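Local coordinates for protein ACDH-11, isoform b (Caenorhabditis elegans, PDB 4Y9J) that belongs to the acyl-CoA dehydrogenase family of flavoproteins and binds flavin-adenine dinucleotide within a tetrameric assembly, at residues S249-L257 / I294-V305; L467-L478 / K492-Q503. One frame throughout, in Å; residues are numbered along the deposited sequence.

Interaction 1 (S249-L257 / I294-V305); sequences SRGLSLFLL and IAERIGDQGRGV. With UCC (S-{(3S,5R,9R)-1-[(2R,3S,4R,5R)-5-(6-amino-9H-purin-9-yl)-4-hydroxy-3-(phosphonooxy)tetrahydrofuran-2-yl]-3,5,9-trihydroxy-8,8-dimethyl-3,5-dioxido-10,14-dioxo-2,4,6-trioxa-11,15-diaza-3lambda~5~,5lambda~5~-diphosphaheptadecan-17-yl} undecanethioate), chain F.
Glu296 N donates to Leu256 O over 2.8 Å, and Glu296 O takes the return bond from Leu256 N in its own carbonyl plane. Phe255 CA also approaches Glu296 O, at 3.3 Å, adding a CA-H...O contact to this antiparallel hydrogen-bonded pair. The next pair, Phe255 and Arg297, is non-hydrogen-bonded: Phe255 CD2 and CE2 lie obliquely on Arg297 CA and CB, CD2 3.7 Å from CA, while the guanidinium leads off to a salt bridge with Asp213. On the other face Leu254 CD2 meets Ile298 CD1 at 3.6 Å. Ile298 reaches it by setting CG1 between its backbone N and carbonyl carbon (chi1 62°). Ile298 N bonds Leu254 O directly at 3.0 Å; a water stands in for the return bond, linking Leu254 N to Ile298 O and also reaching Asp300 O.

Beyond this pair a type II turn, Asp300 to Arg303, folds back on the first segment. Gly302 N donates to Ser253 OG at 3.0 Å, and Gly304 N reaches Leu252 O at 3.0 Å from above the carbonyl plane. These bonds tie the turn and the first helical residue to 249-257; Arg303 is the N-cap. The edge of its guanidinium is turned to a UCC phosphate, Arg303 NH1 donating to UCC O32 at 2.8 Å and NH2 to O33. A second water ties Ser249 O to Val305 N.

This is the middle beta domain of the acyl-CoA dehydrogenase fold. Strand 252-258 runs between 231-238 and 285-298, and the latter pairs onward with 214-225, where Glu296 OE1 is hydrogen-bonded to Thr214 OG1 and Tyr215 meets Phe255 edge-to-face. Leu256 packs against helix 166-175, and helix 304-338 continues along UCC, to which Asn313 and Arg316 are also hydrogen-bonded.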
loop_
_atom_site.group_PDB
_atom_site.type_symbol
_atom_site.label_atom_id
_atom_site.label_comp_id
_atom_site.label_asym_id
_atom_site.label_seq_id
_atom_site.Cartn_x
_atom_site.Cartn_y
_atom_site.Cartn_z
ATOM N N SER B 249 29.252 16.189 -28.812
ATOM C CA SER B 249 30.095 15.199 -28.121
ATOM C C SER B 249 31.343 15.847 -27.588
ATOM O O SER B 249 31.796 15.549 -26.504
ATOM C CB SER B 249 30.509 14.056 -29.052
ATOM O OG SER B 249 31.096 13.008 -28.326
ATOM N N ARG B 250 31.899 16.731 -28.385
ATOM C CA ARG B 250 33.157 17.388 -28.036
ATOM C C ARG B 250 33.087 18.304 -26.805
ATOM O O ARG B 250 34.126 18.656 -26.225
ATOM C CB ARG B 250 33.635 18.201 -29.252
ATOM C CG ARG B 250 35.124 18.451 -29.283
ATOM C CD ARG B 250 35.965 17.156 -29.313
ATOM N NE ARG B 250 37.432 17.348 -29.497
ATOM C CZ ARG B 250 38.370 17.364 -28.524
ATOM N NH1 ARG B 250 38.057 17.229 -27.239
ATOM N NH2 ARG B 250 39.652 17.532 -28.838
ATOM N N GLY B 251 31.880 18.716 -26.407
ATOM C CA GLY B 251 31.749 19.472 -25.134
ATOM C C GLY B 251 31.657 18.658 -23.850
ATOM O O GLY B 251 31.610 19.227 -22.767
ATOM N N LEU B 252 31.594 17.334 -23.952
ATOM C CA LEU B 252 31.444 16.484 -22.788
ATOM C C LEU B 252 32.759 16.009 -22.209
ATOM O O LEU B 252 33.670 15.626 -22.954
ATOM C CB LEU B 252 30.552 15.308 -23.154
ATOM C CG LEU B 252 29.120 15.686 -23.499
ATOM C CD1 LEU B 252 28.420 14.452 -24.034
ATOM C CD2 LEU B 252 28.362 16.205 -22.262
ATOM N N SER B 253 32.877 16.106 -20.883
ATOM C CA SER B 253 33.968 15.530 -20.136
ATOM C C SER B 253 33.443 14.543 -19.089
ATOM O O SER B 253 32.258 14.573 -18.692
ATOM C CB SER B 253 34.789 16.650 -19.508
ATOM O OG SER B 253 35.282 17.613 -20.484
ATOM N N LEU B 254 34.328 13.662 -18.643
ATOM C CA LEU B 254 33.985 12.625 -17.669
ATOM C C LEU B 254 34.368 13.054 -16.261
ATOM O O LEU B 254 35.393 13.681 -16.079
ATOM C CB LEU B 254 34.743 11.337 -18.017
ATOM C CG LEU B 254 34.450 10.112 -17.153
ATOM C CD1 LEU B 254 33.002 9.682 -17.250
ATOM C CD2 LEU B 254 35.379 8.982 -17.551
ATOM N N PHE B 255 33.547 12.654 -15.289
ATOM C CA PHE B 255 33.703 13.009 -13.884
ATOM C C PHE B 255 33.453 11.837 -12.994
ATOM O O PHE B 255 32.608 10.971 -13.274
ATOM C CB PHE B 255 32.743 14.150 -13.448
ATOM C CG PHE B 255 32.992 15.441 -14.146
ATOM C CD1 PHE B 255 32.476 15.657 -15.404
ATOM C CD2 PHE B 255 33.765 16.412 -13.573
ATOM C CE1 PHE B 255 32.728 16.834 -16.083
ATOM C CE2 PHE B 255 34.020 17.626 -14.243
ATOM C CZ PHE B 255 33.489 17.823 -15.506
ATOM N N LEU B 256 34.139 11.867 -11.886
ATOM C CA LEU B 256 34.004 10.878 -10.830
ATOM C C LEU B 256 33.597 11.616 -9.582
ATOM O O LEU B 256 34.251 12.620 -9.258
ATOM C CB LEU B 256 35.338 10.144 -10.542
ATOM C CG LEU B 256 35.320 9.105 -9.406
ATOM C CD1 LEU B 256 34.467 7.894 -9.713
ATOM C CD2 LEU B 256 36.769 8.678 -9.057
ATOM N N LEU B 257 32.553 11.127 -8.904
ATOM C CA LEU B 257 32.110 11.714 -7.640
ATOM C C LEU B 257 31.671 10.745 -6.596
ATOM O O LEU B 257 31.281 9.598 -6.915
ATOM C CB LEU B 257 31.011 12.751 -7.828
ATOM C CG LEU B 257 29.601 12.316 -8.207
ATOM C CD1 LEU B 257 28.573 13.343 -7.779
ATOM C CD2 LEU B 257 29.457 12.111 -9.646
ATOM N N ILE B 294 29.956 18.091 -5.931
ATOM C CA ILE B 294 31.419 18.168 -6.116
ATOM C C ILE B 294 31.962 16.918 -6.803
ATOM O O ILE B 294 31.732 15.780 -6.342
ATOM C CB ILE B 294 32.088 18.407 -4.767
ATOM C CG1 ILE B 294 31.516 19.705 -4.213
ATOM C CG2 ILE B 294 33.598 18.575 -4.937
ATOM C CD1 ILE B 294 31.926 20.016 -2.802
ATOM N N ALA B 295 32.679 17.144 -7.899
ATOM C CA ALA B 295 33.128 16.081 -8.733
ATOM C C ALA B 295 34.541 16.353 -9.283
ATOM O O ALA B 295 34.921 17.525 -9.536
ATOM C CB ALA B 295 32.166 15.896 -9.874
ATOM N N GLU B 296 35.263 15.265 -9.548
ATOM C CA GLU B 296 36.663 15.361 -10.076
ATOM C C GLU B 296 36.719 15.001 -11.555
ATOM O O GLU B 296 36.199 13.968 -11.949
ATOM C CB GLU B 296 37.560 14.430 -9.303
ATOM C CG GLU B 296 37.483 14.481 -7.795
ATOM C CD GLU B 296 37.685 15.841 -7.189
ATOM O OE1 GLU B 296 38.346 16.685 -7.821
ATOM O OE2 GLU B 296 37.215 16.052 -6.026
ATOM N N ARG B 297 37.268 15.878 -12.384
ATOM C CA ARG B 297 37.379 15.592 -13.802
ATOM C C ARG B 297 38.440 14.536 -14.040
ATOM O O ARG B 297 39.548 14.683 -13.553
ATOM C CB ARG B 297 37.815 16.823 -14.624
ATOM C CG ARG B 297 37.733 16.571 -16.144
ATOM C CD ARG B 297 38.797 17.231 -17.026
ATOM N NE ARG B 297 40.006 17.632 -16.319
ATOM C CZ ARG B 297 41.229 17.162 -16.521
ATOM N NH1 ARG B 297 41.526 16.272 -17.453
ATOM N NH2 ARG B 297 42.192 17.638 -15.786
ATOM N N ILE B 298 38.132 13.567 -14.895
ATOM C CA ILE B 298 39.061 12.483 -15.242
ATOM C C ILE B 298 39.040 12.265 -16.748
ATOM O O ILE B 298 38.075 12.548 -17.453
ATOM C CB ILE B 298 38.727 11.166 -14.474
ATOM C CG1 ILE B 298 37.345 10.669 -14.845
ATOM C CG2 ILE B 298 38.902 11.365 -12.985
ATOM C CD1 ILE B 298 37.000 9.285 -14.321
ATOM N N GLY B 299 40.165 11.813 -17.271
ATOM C CA GLY B 299 40.358 11.816 -18.692
ATOM C C GLY B 299 40.519 13.228 -19.235
ATOM O O GLY B 299 40.421 14.218 -18.537
ATOM N N ASP B 300 40.681 13.291 -20.532
ATOM C CA ASP B 300 40.859 14.549 -21.245
ATOM C C ASP B 300 39.545 15.319 -21.436
ATOM O O ASP B 300 38.503 14.727 -21.779
ATOM C CB ASP B 300 41.422 14.212 -22.622
ATOM C CG ASP B 300 42.823 13.596 -22.548
ATOM O OD1 ASP B 300 43.597 14.008 -21.670
ATOM O OD2 ASP B 300 43.119 12.703 -23.376
ATOM N N GLN B 301 39.614 16.636 -21.285
ATOM C CA GLN B 301 38.470 17.488 -21.563
ATOM C C GLN B 301 37.960 17.315 -22.991
ATOM O O GLN B 301 38.728 17.290 -23.955
ATOM C CB GLN B 301 38.844 18.935 -21.304
ATOM C CG GLN B 301 37.644 19.871 -21.233
ATOM C CD GLN B 301 38.036 21.281 -20.794
ATOM O OE1 GLN B 301 39.017 21.470 -20.075
ATOM N NE2 GLN B 301 37.282 22.279 -21.252
ATOM N N GLY B 302 36.658 17.122 -23.137
ATOM C CA GLY B 302 36.091 17.007 -24.445
ATOM C C GLY B 302 36.003 15.574 -24.879
ATOM O O GLY B 302 35.302 15.293 -25.858
ATOM N N ARG B 303 36.687 14.670 -24.162
ATOM C CA ARG B 303 36.663 13.240 -24.538
ATOM C C ARG B 303 35.974 12.346 -23.501
ATOM O O ARG B 303 36.441 11.246 -23.193
ATOM C CB ARG B 303 38.077 12.719 -24.757
ATOM C CG ARG B 303 38.995 13.655 -25.578
ATOM C CD ARG B 303 38.998 13.247 -27.010
ATOM N NE ARG B 303 39.428 11.857 -27.098
ATOM C CZ ARG B 303 38.968 10.990 -27.994
ATOM N NH1 ARG B 303 38.069 11.350 -28.905
ATOM N NH2 ARG B 303 39.385 9.738 -27.965
ATOM N N GLY B 304 34.860 12.829 -22.967
ATOM C CA GLY B 304 34.112 12.090 -21.963
ATOM C C GLY B 304 33.507 10.852 -22.519
ATOM O O GLY B 304 33.502 9.813 -21.832
ATOM N N VAL B 305 32.946 10.941 -23.722
ATOM C CA VAL B 305 32.303 9.769 -24.273
ATOM C C VAL B 305 33.377 8.679 -24.480
ATOM O O VAL B 305 33.196 7.513 -24.078
ATOM C CB VAL B 305 31.482 10.062 -25.522
ATOM C CG1 VAL B 305 30.815 8.775 -26.043
ATOM C CG2 VAL B 305 30.320 11.013 -25.191
HETATM O OA1 UCC F . 21.574 2.247 -19.107
HETATM C CA1 UCC F . 22.469 2.482 -18.206
HETATM C CA2 UCC F . 22.655 1.806 -16.842
HETATM C CA3 UCC F . 21.983 0.498 -16.564
HETATM C CA4 UCC F . 22.921 -0.487 -15.788
HETATM C CA5 UCC F . 23.296 -1.660 -16.702
HETATM C CA6 UCC F . 23.246 -2.958 -15.973
HETATM C CA7 UCC F . 23.618 -4.125 -16.873
HETATM C CA8 UCC F . 23.652 -5.163 -15.825
HETATM C CA9 UCC F . 23.012 -6.428 -16.023
HETATM C C10 UCC F . 21.877 -6.672 -15.134
HETATM C C11 UCC F . 20.731 -6.783 -16.129
HETATM S S UCC F . 23.653 3.659 -18.298
HETATM C CP1 UCC F . 23.453 4.574 -19.875
HETATM C CP2 UCC F . 23.618 3.751 -21.115
HETATM N NP1 UCC F . 23.733 4.581 -22.332
HETATM C CP3 UCC F . 24.174 3.984 -23.441
HETATM O OP1 UCC F . 24.372 2.773 -23.547
HETATM C CP4 UCC F . 24.509 4.886 -24.611
HETATM C CP5 UCC F . 23.789 4.373 -25.867
HETATM N NP2 UCC F . 24.343 5.198 -26.933
HETATM C CP6 UCC F . 25.494 4.952 -27.557
HETATM O OP2 UCC F . 26.157 3.941 -27.375
HETATM C CP8 UCC F . 25.867 5.970 -28.616
HETATM O OP3 UCC F . 26.319 5.259 -29.808
HETATM C CPB UCC F . 27.046 6.862 -28.309
HETATM C CP7 UCC F . 28.306 6.248 -27.679
HETATM C CP9 UCC F . 26.571 7.489 -26.926
HETATM C CPA UCC F . 27.036 8.213 -29.057
HETATM O O7 UCC F . 28.174 9.008 -28.638
HETATM P P2 UCC F . 28.722 10.200 -29.588
HETATM O O21 UCC F . 29.872 10.923 -28.905
HETATM O O22 UCC F . 27.478 10.899 -30.157
HETATM O O6 UCC F . 29.263 9.309 -30.837
HETATM P P1 UCC F . 30.748 9.168 -31.394
HETATM O O11 UCC F . 31.334 10.492 -31.863
HETATM O O12 UCC F . 30.621 8.035 -32.368
HETATM O "O5'" UCC F . 31.522 8.642 -30.013
HETATM C "C5'" UCC F . 32.591 9.430 -29.436
HETATM C "C4'" UCC F . 33.868 8.593 -29.230
HETATM C "C3'" UCC F . 34.394 8.043 -30.553
HETATM O "O3'" UCC F . 35.787 7.973 -30.384
HETATM P P3 UCC F . 36.786 8.847 -31.240
HETATM O O33 UCC F . 38.121 8.501 -30.618
HETATM O O32 UCC F . 36.445 10.274 -30.881
HETATM O O31 UCC F . 36.531 8.391 -32.699
HETATM C "C2'" UCC F . 33.839 6.630 -30.673
HETATM O "O2'" UCC F . 34.686 5.696 -31.338
HETATM O "O4'" UCC F . 33.572 7.445 -28.407
HETATM C "C1'" UCC F . 33.823 6.277 -29.180
HETATM N N9 UCC F . 32.904 5.199 -28.789
HETATM C C4 UCC F . 33.342 3.997 -28.429
HETATM N N3 UCC F . 34.556 3.429 -28.236
HETATM C C8 UCC F . 31.551 5.242 -28.807
HETATM N N7 UCC F . 31.079 4.048 -28.403
HETATM C C5 UCC F . 32.128 3.235 -28.143
HETATM C C6 UCC F . 32.325 1.855 -27.626
HETATM N N6 UCC F . 31.237 1.095 -27.339
HETATM N N1 UCC F . 33.608 1.379 -27.531
HETATM C C2 UCC F . 34.672 2.152 -27.831
HETATM O O HOH W 1 32.947 13.204 -25.763
HETATM O O HOH W 2 37.016 13.933 -19.582
#

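Interaction 2 (L467-L478 / K492-Q503); sequences LLAFGKRVEQLL and KEAVESALKQLQ
Val474 CG1 and Val495 CG1 meet at 3.7 Å between two antiparallel helices whose short axes run 172° apart in direction and approach to 11.1 Å. On one side of this pair, Leu478 CD1 lies 3.9 Å from the same Val495 methyl and 3.7 Å from Glu496 CG, the leucine and glutamate chains running antiparallel alongside each other. The aliphatic part of Lys492 flanks the base of that leucine, with Lys492 CE 4.0 Å from Leu478 CB.

On the other side of the valines, Leu499 forks over the first helix. Its CD1 rests obliquely against the Phe470 ring, 3.9 Å from Phe470 CE2, while Leu499 CD2 comes to 3.8 Å from Gly471 CA, where the helix surface presents bare backbone. At the far end Leu467 CD2 lies 3.7 Å from Gln503 CA and touches the CB and CG of that glutamine, so the alkyl part of the polar residue does the packing.

Several of these groups are held from within their own helix or from behind. With CG anti to the backbone N (chi1 179°), Phe470 sends its ring toward the second helix, where Leu502 CD2 joins Leu499 CD1 against it. Val474 CG2 lies over one face of the ring, offset toward the rim. Ile534 of helix 524-545 touches both Phe470 and Val474, and Leu567 lies on Val495. Helix 466-478 is further anchored by a salt bridge from Arg473 to Glu374.

No hydrogen bond or salt bridge spans the two helices. The Lys492-Glu496 salt bridge stays within one of them, at the edge beside Leu478. The hairpin of the C-terminal helical region is thus joined here by methyl, methylene and ring contacts, which depend on close fit and on exclusion of water more than on directed bonds.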
loop_
_atom_site.group_PDB
_atom_site.type_symbol
_atom_site.label_atom_id
_atom_site.label_comp_id
_atom_site.label_asym_id
_atom_site.label_seq_id
_atom_site.Cartn_x
_atom_site.Cartn_y
_atom_site.Cartn_z
ATOM N N LEU B 467 35.872 -6.849 -41.129
ATOM C CA LEU B 467 35.282 -7.979 -41.837
ATOM C C LEU B 467 36.280 -9.106 -42.184
ATOM O O LEU B 467 35.987 -10.284 -42.010
ATOM C CB LEU B 467 34.613 -7.494 -43.109
ATOM C CG LEU B 467 33.611 -8.502 -43.671
ATOM C CD1 LEU B 467 32.363 -8.350 -42.834
ATOM C CD2 LEU B 467 33.396 -8.345 -45.201
ATOM N N LEU B 468 37.441 -8.747 -42.705
ATOM C CA LEU B 468 38.507 -9.737 -42.926
ATOM C C LEU B 468 38.836 -10.545 -41.651
ATOM O O LEU B 468 38.930 -11.810 -41.641
ATOM C CB LEU B 468 39.778 -9.027 -43.373
ATOM C CG LEU B 468 40.949 -9.985 -43.548
ATOM C CD1 LEU B 468 40.658 -10.968 -44.677
ATOM C CD2 LEU B 468 42.287 -9.264 -43.812
ATOM N N ALA B 469 39.035 -9.779 -40.579
ATOM C CA ALA B 469 39.304 -10.345 -39.269
ATOM C C ALA B 469 38.217 -11.308 -38.808
ATOM O O ALA B 469 38.514 -12.409 -38.323
ATOM C CB ALA B 469 39.428 -9.220 -38.255
ATOM N N PHE B 470 36.958 -10.905 -38.981
ATOM C CA PHE B 470 35.868 -11.783 -38.643
ATOM C C PHE B 470 35.953 -13.070 -39.464
ATOM O O PHE B 470 35.801 -14.174 -38.912
ATOM C CB PHE B 470 34.549 -11.046 -38.911
ATOM C CG PHE B 470 33.316 -11.854 -38.624
ATOM C CD1 PHE B 470 33.133 -12.454 -37.399
ATOM C CD2 PHE B 470 32.305 -11.977 -39.600
ATOM C CE1 PHE B 470 31.961 -13.162 -37.133
ATOM C CE2 PHE B 470 31.163 -12.706 -39.355
ATOM C CZ PHE B 470 30.989 -13.288 -38.108
ATOM N N GLY B 471 36.207 -12.929 -40.782
ATOM C CA GLY B 471 36.347 -14.095 -41.666
ATOM C C GLY B 471 37.481 -15.053 -41.179
ATOM O O GLY B 471 37.357 -16.320 -41.171
ATOM N N LYS B 472 38.592 -14.443 -40.767
ATOM C CA LYS B 472 39.719 -15.207 -40.185
ATOM C C LYS B 472 39.341 -15.965 -38.917
ATOM O O LYS B 472 39.643 -17.166 -38.812
ATOM C CB LYS B 472 40.882 -14.296 -39.856
ATOM C CG LYS B 472 41.567 -13.812 -41.094
ATOM C CD LYS B 472 42.734 -12.922 -40.781
ATOM C CE LYS B 472 43.378 -12.589 -42.107
ATOM N NZ LYS B 472 44.504 -11.668 -41.859
ATOM N N ARG B 473 38.667 -15.287 -37.971
ATOM C CA ARG B 473 38.172 -15.964 -36.760
ATOM C C ARG B 473 37.219 -17.138 -37.098
ATOM O O ARG B 473 37.385 -18.278 -36.613
ATOM C CB ARG B 473 37.537 -14.945 -35.781
ATOM C CG ARG B 473 37.049 -15.511 -34.436
ATOM C CD ARG B 473 38.160 -16.190 -33.656
ATOM N NE ARG B 473 37.708 -16.850 -32.431
ATOM C CZ ARG B 473 38.124 -18.051 -32.029
ATOM N NH1 ARG B 473 38.974 -18.739 -32.738
ATOM N NH2 ARG B 473 37.699 -18.570 -30.898
ATOM N N VAL B 474 36.244 -16.871 -37.969
ATOM C CA VAL B 474 35.326 -17.935 -38.317
ATOM C C VAL B 474 36.053 -19.122 -38.911
ATOM O O VAL B 474 35.799 -20.246 -38.532
ATOM C CB VAL B 474 34.231 -17.484 -39.284
ATOM C CG1 VAL B 474 33.395 -18.676 -39.726
ATOM C CG2 VAL B 474 33.337 -16.478 -38.623
ATOM N N GLU B 475 36.965 -18.878 -39.834
ATOM C CA GLU B 475 37.737 -20.000 -40.416
ATOM C C GLU B 475 38.626 -20.760 -39.390
ATOM O O GLU B 475 38.779 -22.057 -39.505
ATOM C CB GLU B 475 38.535 -19.553 -41.627
ATOM C CG GLU B 475 39.513 -18.429 -41.323
ATOM C CD GLU B 475 40.973 -18.691 -41.722
ATOM O OE1 GLU B 475 41.239 -18.910 -42.928
ATOM O OE2 GLU B 475 41.845 -18.614 -40.800
ATOM N N GLN B 476 39.150 -20.049 -38.364
ATOM C CA GLN B 476 39.865 -20.797 -37.314
ATOM C C GLN B 476 38.965 -21.815 -36.639
ATOM O O GLN B 476 39.337 -22.989 -36.395
ATOM C CB GLN B 476 40.347 -19.853 -36.224
ATOM C CG GLN B 476 41.353 -18.829 -36.700
ATOM C CD GLN B 476 41.802 -17.865 -35.612
ATOM O OE1 GLN B 476 41.116 -17.602 -34.639
ATOM N NE2 GLN B 476 43.006 -17.370 -35.769
ATOM N N LEU B 477 37.752 -21.345 -36.354
ATOM C CA LEU B 477 36.775 -22.143 -35.641
ATOM C C LEU B 477 36.389 -23.343 -36.545
ATOM O O LEU B 477 36.299 -24.527 -36.121
ATOM C CB LEU B 477 35.581 -21.294 -35.269
ATOM C CG LEU B 477 35.800 -20.369 -34.050
ATOM C CD1 LEU B 477 34.672 -19.355 -33.906
ATOM C CD2 LEU B 477 35.939 -21.175 -32.744
ATOM N N LEU B 478 36.213 -23.059 -37.823
ATOM C CA LEU B 478 35.701 -24.083 -38.720
ATOM C C LEU B 478 36.825 -25.093 -39.076
ATOM O O LEU B 478 36.545 -26.279 -39.331
ATOM C CB LEU B 478 35.094 -23.462 -39.981
ATOM C CG LEU B 478 33.798 -22.650 -39.766
ATOM C CD1 LEU B 478 33.284 -22.216 -41.110
ATOM C CD2 LEU B 478 32.750 -23.417 -38.986
ATOM N N LYS B 492 29.174 -26.568 -41.107
ATOM C CA LYS B 492 30.279 -25.808 -41.667
ATOM C C LYS B 492 29.959 -25.166 -43.010
ATOM O O LYS B 492 30.280 -23.981 -43.203
ATOM C CB LYS B 492 31.557 -26.676 -41.770
ATOM C CG LYS B 492 32.690 -25.996 -42.551
ATOM C CD LYS B 492 33.907 -26.868 -42.817
ATOM C CE LYS B 492 35.112 -25.985 -43.117
ATOM N NZ LYS B 492 35.942 -26.506 -44.225
ATOM N N GLU B 493 29.334 -25.915 -43.935
ATOM C CA GLU B 493 29.079 -25.334 -45.257
ATOM C C GLU B 493 28.019 -24.236 -45.154
ATOM O O GLU B 493 28.049 -23.264 -45.904
ATOM C CB GLU B 493 28.638 -26.388 -46.274
ATOM C CG GLU B 493 29.755 -27.374 -46.568
ATOM C CD GLU B 493 29.312 -28.641 -47.274
ATOM O OE1 GLU B 493 28.113 -28.840 -47.500
ATOM O OE2 GLU B 493 30.178 -29.450 -47.612
ATOM N N ALA B 494 27.097 -24.376 -44.215
ATOM C CA ALA B 494 26.085 -23.310 -43.964
ATOM C C ALA B 494 26.729 -21.982 -43.467
ATOM O O ALA B 494 26.452 -20.881 -43.977
ATOM C CB ALA B 494 25.059 -23.816 -42.995
ATOM N N VAL B 495 27.639 -22.101 -42.516
ATOM C CA VAL B 495 28.330 -20.946 -41.983
ATOM C C VAL B 495 29.209 -20.275 -43.076
ATOM O O VAL B 495 29.175 -19.052 -43.269
ATOM C CB VAL B 495 29.178 -21.376 -40.777
ATOM C CG1 VAL B 495 30.037 -20.216 -40.324
ATOM C CG2 VAL B 495 28.318 -21.841 -39.629
ATOM N N GLU B 496 29.977 -21.074 -43.819
ATOM C CA GLU B 496 30.806 -20.516 -44.929
ATOM C C GLU B 496 30.032 -19.737 -45.980
ATOM O O GLU B 496 30.476 -18.677 -46.504
ATOM C CB GLU B 496 31.641 -21.592 -45.605
ATOM C CG GLU B 496 32.846 -21.932 -44.754
ATOM C CD GLU B 496 33.586 -23.139 -45.236
ATOM O OE1 GLU B 496 33.061 -23.871 -46.130
ATOM O OE2 GLU B 496 34.713 -23.324 -44.739
ATOM N N SER B 497 28.892 -20.311 -46.301
ATOM C CA SER B 497 27.962 -19.719 -47.282
ATOM C C SER B 497 27.396 -18.385 -46.786
ATOM O O SER B 497 27.342 -17.400 -47.532
ATOM C CB SER B 497 26.797 -20.657 -47.528
ATOM O OG SER B 497 25.999 -20.137 -48.560
ATOM N N ALA B 498 27.011 -18.368 -45.521
ATOM C CA ALA B 498 26.452 -17.158 -44.931
ATOM C C ALA B 498 27.530 -16.097 -44.808
ATOM O O ALA B 498 27.294 -14.927 -45.087
ATOM C CB ALA B 498 25.822 -17.458 -43.587
ATOM N N LEU B 499 28.744 -16.517 -44.461
ATOM C CA LEU B 499 29.823 -15.569 -44.347
ATOM C C LEU B 499 30.120 -15.008 -45.733
ATOM O O LEU B 499 30.296 -13.816 -45.891
ATOM C CB LEU B 499 31.069 -16.235 -43.781
ATOM C CG LEU B 499 32.281 -15.296 -43.743
ATOM C CD1 LEU B 499 32.096 -14.056 -42.889
ATOM C CD2 LEU B 499 33.457 -16.081 -43.234
ATOM N N LYS B 500 30.130 -15.857 -46.742
ATOM C CA LYS B 500 30.525 -15.399 -48.108
ATOM C C LYS B 500 29.497 -14.403 -48.650
ATOM O O LYS B 500 29.825 -13.331 -49.166
ATOM C CB LYS B 500 30.670 -16.547 -49.043
ATOM C CG LYS B 500 31.309 -16.031 -50.265
ATOM C CD LYS B 500 31.236 -17.059 -51.351
ATOM C CE LYS B 500 31.954 -16.502 -52.553
ATOM N NZ LYS B 500 33.163 -17.311 -52.862
ATOM N N GLN B 501 28.238 -14.725 -48.393
ATOM C CA GLN B 501 27.146 -13.826 -48.773
ATOM C C GLN B 501 27.147 -12.471 -48.052
ATOM O O GLN B 501 26.970 -11.467 -48.699
ATOM C CB GLN B 501 25.801 -14.535 -48.609
ATOM C CG GLN B 501 24.583 -13.669 -48.971
ATOM C CD GLN B 501 24.486 -13.254 -50.436
ATOM O OE1 GLN B 501 23.410 -12.897 -50.888
ATOM N NE2 GLN B 501 25.586 -13.263 -51.152
ATOM N N LEU B 502 27.411 -12.443 -46.743
ATOM C CA LEU B 502 27.571 -11.188 -46.020
ATOM C C LEU B 502 28.707 -10.307 -46.570
ATOM O O LEU B 502 28.575 -9.096 -46.747
ATOM C CB LEU B 502 27.861 -11.496 -44.549
ATOM C CG LEU B 502 28.258 -10.341 -43.647
ATOM C CD1 LEU B 502 27.083 -9.366 -43.473
ATOM C CD2 LEU B 502 28.639 -10.874 -42.277
ATOM N N GLN B 503 29.860 -10.919 -46.778
ATOM C CA GLN B 503 31.030 -10.201 -47.297
ATOM C C GLN B 503 30.675 -9.568 -48.635
ATOM O O GLN B 503 30.905 -8.378 -48.879
ATOM C CB GLN B 503 32.172 -11.196 -47.512
ATOM C CG GLN B 503 32.671 -11.832 -46.226
ATOM C CD GLN B 503 33.697 -12.928 -46.476
ATOM O OE1 GLN B 503 33.656 -13.647 -47.482
ATOM N NE2 GLN B 503 34.624 -13.064 -45.540
#

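How the interactions relate
Interaction 1 and interaction 2 follow one another along the chain and do not touch; their centres lie 40 Å apart and their nearest atoms about 21 Å. They share no helix or strand. Both are partly buried, and both lie well away from the centre of the chain. In 249-257 with 294-305, strands, a turn and a helix start are joined largely through backbone polar atoms and waters, and one end serves the UCC pocket. The helices of 467-478 and 492-503 satisfy their backbones largely within each helix, leaving apolar side chains and the alkyl parts of polar ones to make the join, and no ligand is involved.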